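Local coordinates for putative lipoate-protein ligase A subunit 2 (Thermoplasma acidophilum DSM 1728, PDB 3R07), which is a putative second subunit of a lipoate-protein ligase A, a small alpha/beta protein probably with a SufE/NifU-like fold, at residues I47-D52 against Y70-I75. Sequence-based numbering, arbitrary orientation.
Sequences INRLED and YNQGVI
Arg-49, on a turn of helix 46-54, spans the gap to Gln-72 and Val-74, where the chain leaves helix 62-70: Gly-73 N is hydrogen-bonded to Tyr-70 O at 2.7 Å, and Gly-73, with positive phi, is the first residue to abandon helical angles. In this alpha/beta fold, whose family belongs to the SufE/NifU clan, helices accompany a three-stranded antiparallel sheet, and the contact joins one helix to the loop that follows the next. It is small, burying 150 Å² in all, and rests on one long side chain. The arginine chain bends at chi3 (-40°), and its guanidinium reaches Gln-72 with NH1 and Val-74 with NH2. Gln-72 lies across it obliquely, the amide and guanidinium planes standing 50° apart; NH1 of Arg-49 comes to 3.3 Å from OE1 of Gln-72. The other partner is apolar. Phe-69 of helix 62-70 touches Arg-49, Leu-50 and Val-74, so all three share a neighbour on that helix. Leu-50 also packs on Ile-35 of the sheet and Phe-84 of helix 83-88, while beyond Val-74 the backbone of Ile-75 is hydrogen-bonded to that of Phe-42. Val-74 has CG1 anti to its backbone N (chi1 171°), leaving CG2 as the methyl that meets the arginine: it lies near the plane of the guanidinium and at its edge, with Val-74 CG2 3.5 Å from Arg-49 NH2.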
loop_
_atom_site.group_PDB
_atom_site.type_symbol
_atom_site.label_atom_id
_atom_site.label_comp_id
_atom_site.label_asym_id
_atom_site.label_seq_id
_atom_site.Cartn_x
_atom_site.Cartn_y
_atom_site.Cartn_z
ATOM N N ILE B 47 -6.647 13.647 4.363
ATOM C CA ILE B 47 -6.406 13.288 5.745
ATOM C C ILE B 47 -6.009 14.513 6.563
ATOM O O ILE B 47 -6.363 14.623 7.723
ATOM C CB ILE B 47 -5.328 12.171 5.876
ATOM C CG1 ILE B 47 -5.384 11.523 7.264
ATOM C CG2 ILE B 47 -3.940 12.691 5.540
ATOM C CD1 ILE B 47 -6.700 10.803 7.555
ATOM N N ASN B 48 -5.263 15.429 5.959
ATOM C CA ASN B 48 -4.878 16.665 6.647
ATOM C C ASN B 48 -6.042 17.626 6.846
ATOM O O ASN B 48 -6.046 18.395 7.794
ATOM C CB ASN B 48 -3.781 17.382 5.879
ATOM C CG ASN B 48 -2.536 16.566 5.759
ATOM O OD1 ASN B 48 -1.981 16.439 4.677
ATOM N ND2 ASN B 48 -2.085 15.993 6.873
ATOM N N ARG B 49 -7.004 17.585 5.924
ATOM C CA ARG B 49 -8.189 18.424 5.999
ATOM C C ARG B 49 -9.058 17.915 7.151
ATOM O O ARG B 49 -9.585 18.714 7.919
ATOM C CB ARG B 49 -8.975 18.431 4.664
ATOM C CG ARG B 49 -9.491 19.830 4.197
ATOM C CD ARG B 49 -10.618 19.811 3.094
ATOM N NE ARG B 49 -10.432 18.806 2.038
ATOM C CZ ARG B 49 -11.316 17.843 1.734
ATOM N NH1 ARG B 49 -12.477 17.751 2.390
ATOM N NH2 ARG B 49 -11.047 16.961 0.762
ATOM N N LEU B 50 -9.177 16.597 7.285
ATOM C CA LEU B 50 -10.014 16.002 8.312
ATOM C C LEU B 50 -9.475 16.298 9.711
ATOM O O LEU B 50 -10.241 16.521 10.640
ATOM C CB LEU B 50 -10.151 14.493 8.094
ATOM C CG LEU B 50 -11.094 13.682 8.993
ATOM C CD1 LEU B 50 -12.487 14.299 9.079
ATOM C CD2 LEU B 50 -11.180 12.227 8.543
ATOM N N GLU B 51 -8.159 16.308 9.866
ATOM C CA GLU B 51 -7.563 16.669 11.147
ATOM C C GLU B 51 -7.756 18.174 11.433
ATOM O O GLU B 51 -8.045 18.566 12.566
ATOM C CB GLU B 51 -6.073 16.287 11.193
ATOM C CG GLU B 51 -5.769 14.796 11.320
ATOM C CD GLU B 51 -4.282 14.487 11.115
ATOM O OE1 GLU B 51 -3.585 15.320 10.508
ATOM O OE2 GLU B 51 -3.797 13.421 11.554
ATOM N N ASP B 52 -7.589 19.005 10.406
ATOM C CA ASP B 52 -7.725 20.463 10.531
ATOM C C ASP B 52 -9.134 20.887 10.914
ATOM O O ASP B 52 -9.320 21.878 11.615
ATOM C CB ASP B 52 -7.320 21.157 9.228
ATOM C CG ASP B 52 -5.812 21.145 9.001
ATOM O OD1 ASP B 52 -5.083 20.680 9.919
ATOM O OD2 ASP B 52 -5.361 21.596 7.912
ATOM N N TYR B 70 -16.921 14.253 3.978
ATOM C CA TYR B 70 -17.375 13.379 2.904
ATOM C C TYR B 70 -18.194 14.086 1.777
ATOM O O TYR B 70 -17.984 13.806 0.589
ATOM C CB TYR B 70 -18.150 12.204 3.486
ATOM C CG TYR B 70 -17.291 11.058 3.978
ATOM C CD1 TYR B 70 -17.098 9.922 3.190
ATOM C CD2 TYR B 70 -16.691 11.088 5.237
ATOM C CE1 TYR B 70 -16.320 8.850 3.635
ATOM C CE2 TYR B 70 -15.902 10.014 5.695
ATOM C CZ TYR B 70 -15.725 8.902 4.887
ATOM O OH TYR B 70 -14.960 7.833 5.315
ATOM N N ASN B 71 -19.106 14.996 2.132
ATOM C CA ASN B 71 -19.860 15.770 1.125
ATOM C C ASN B 71 -19.006 16.720 0.262
ATOM O O ASN B 71 -19.527 17.341 -0.676
ATOM C CB ASN B 71 -21.020 16.553 1.765
ATOM C CG ASN B 71 -21.979 15.660 2.522
ATOM O OD1 ASN B 71 -22.192 14.498 2.169
ATOM N ND2 ASN B 71 -22.555 16.197 3.587
ATOM N N GLN B 72 -17.715 16.853 0.578
ATOM C CA GLN B 72 -16.792 17.539 -0.336
ATOM C C GLN B 72 -16.225 16.555 -1.349
ATOM O O GLN B 72 -15.375 16.917 -2.152
ATOM C CB GLN B 72 -15.663 18.258 0.405
ATOM C CG GLN B 72 -16.093 19.554 1.073
ATOM C CD GLN B 72 -15.291 19.845 2.332
ATOM O OE1 GLN B 72 -14.249 20.507 2.289
ATOM N NE2 GLN B 72 -15.778 19.349 3.467
ATOM N N GLY B 73 -16.708 15.311 -1.288
ATOM C CA GLY B 73 -16.385 14.265 -2.261
ATOM C C GLY B 73 -15.057 13.573 -2.021
ATOM O O GLY B 73 -14.136 13.715 -2.821
ATOM N N VAL B 74 -14.964 12.821 -0.925
ATOM C CA VAL B 74 -13.747 12.090 -0.578
ATOM C C VAL B 74 -14.010 10.588 -0.748
ATOM O O VAL B 74 -15.062 10.090 -0.346
ATOM C CB VAL B 74 -13.242 12.472 0.855
ATOM C CG1 VAL B 74 -12.102 11.577 1.322
ATOM C CG2 VAL B 74 -12.776 13.930 0.889
ATOM N N ILE B 75 -13.070 9.876 -1.368
ATOM C CA ILE B 75 -13.250 8.449 -1.649
ATOM C C ILE B 75 -12.394 7.601 -0.698
ATOM O O ILE B 75 -11.167 7.729 -0.659
ATOM C CB ILE B 75 -12.940 8.094 -3.137
ATOM C CG1 ILE B 75 -13.614 9.082 -4.096
ATOM C CG2 ILE B 75 -13.362 6.658 -3.460
ATOM C CD1 ILE B 75 -12.672 10.173 -4.656
#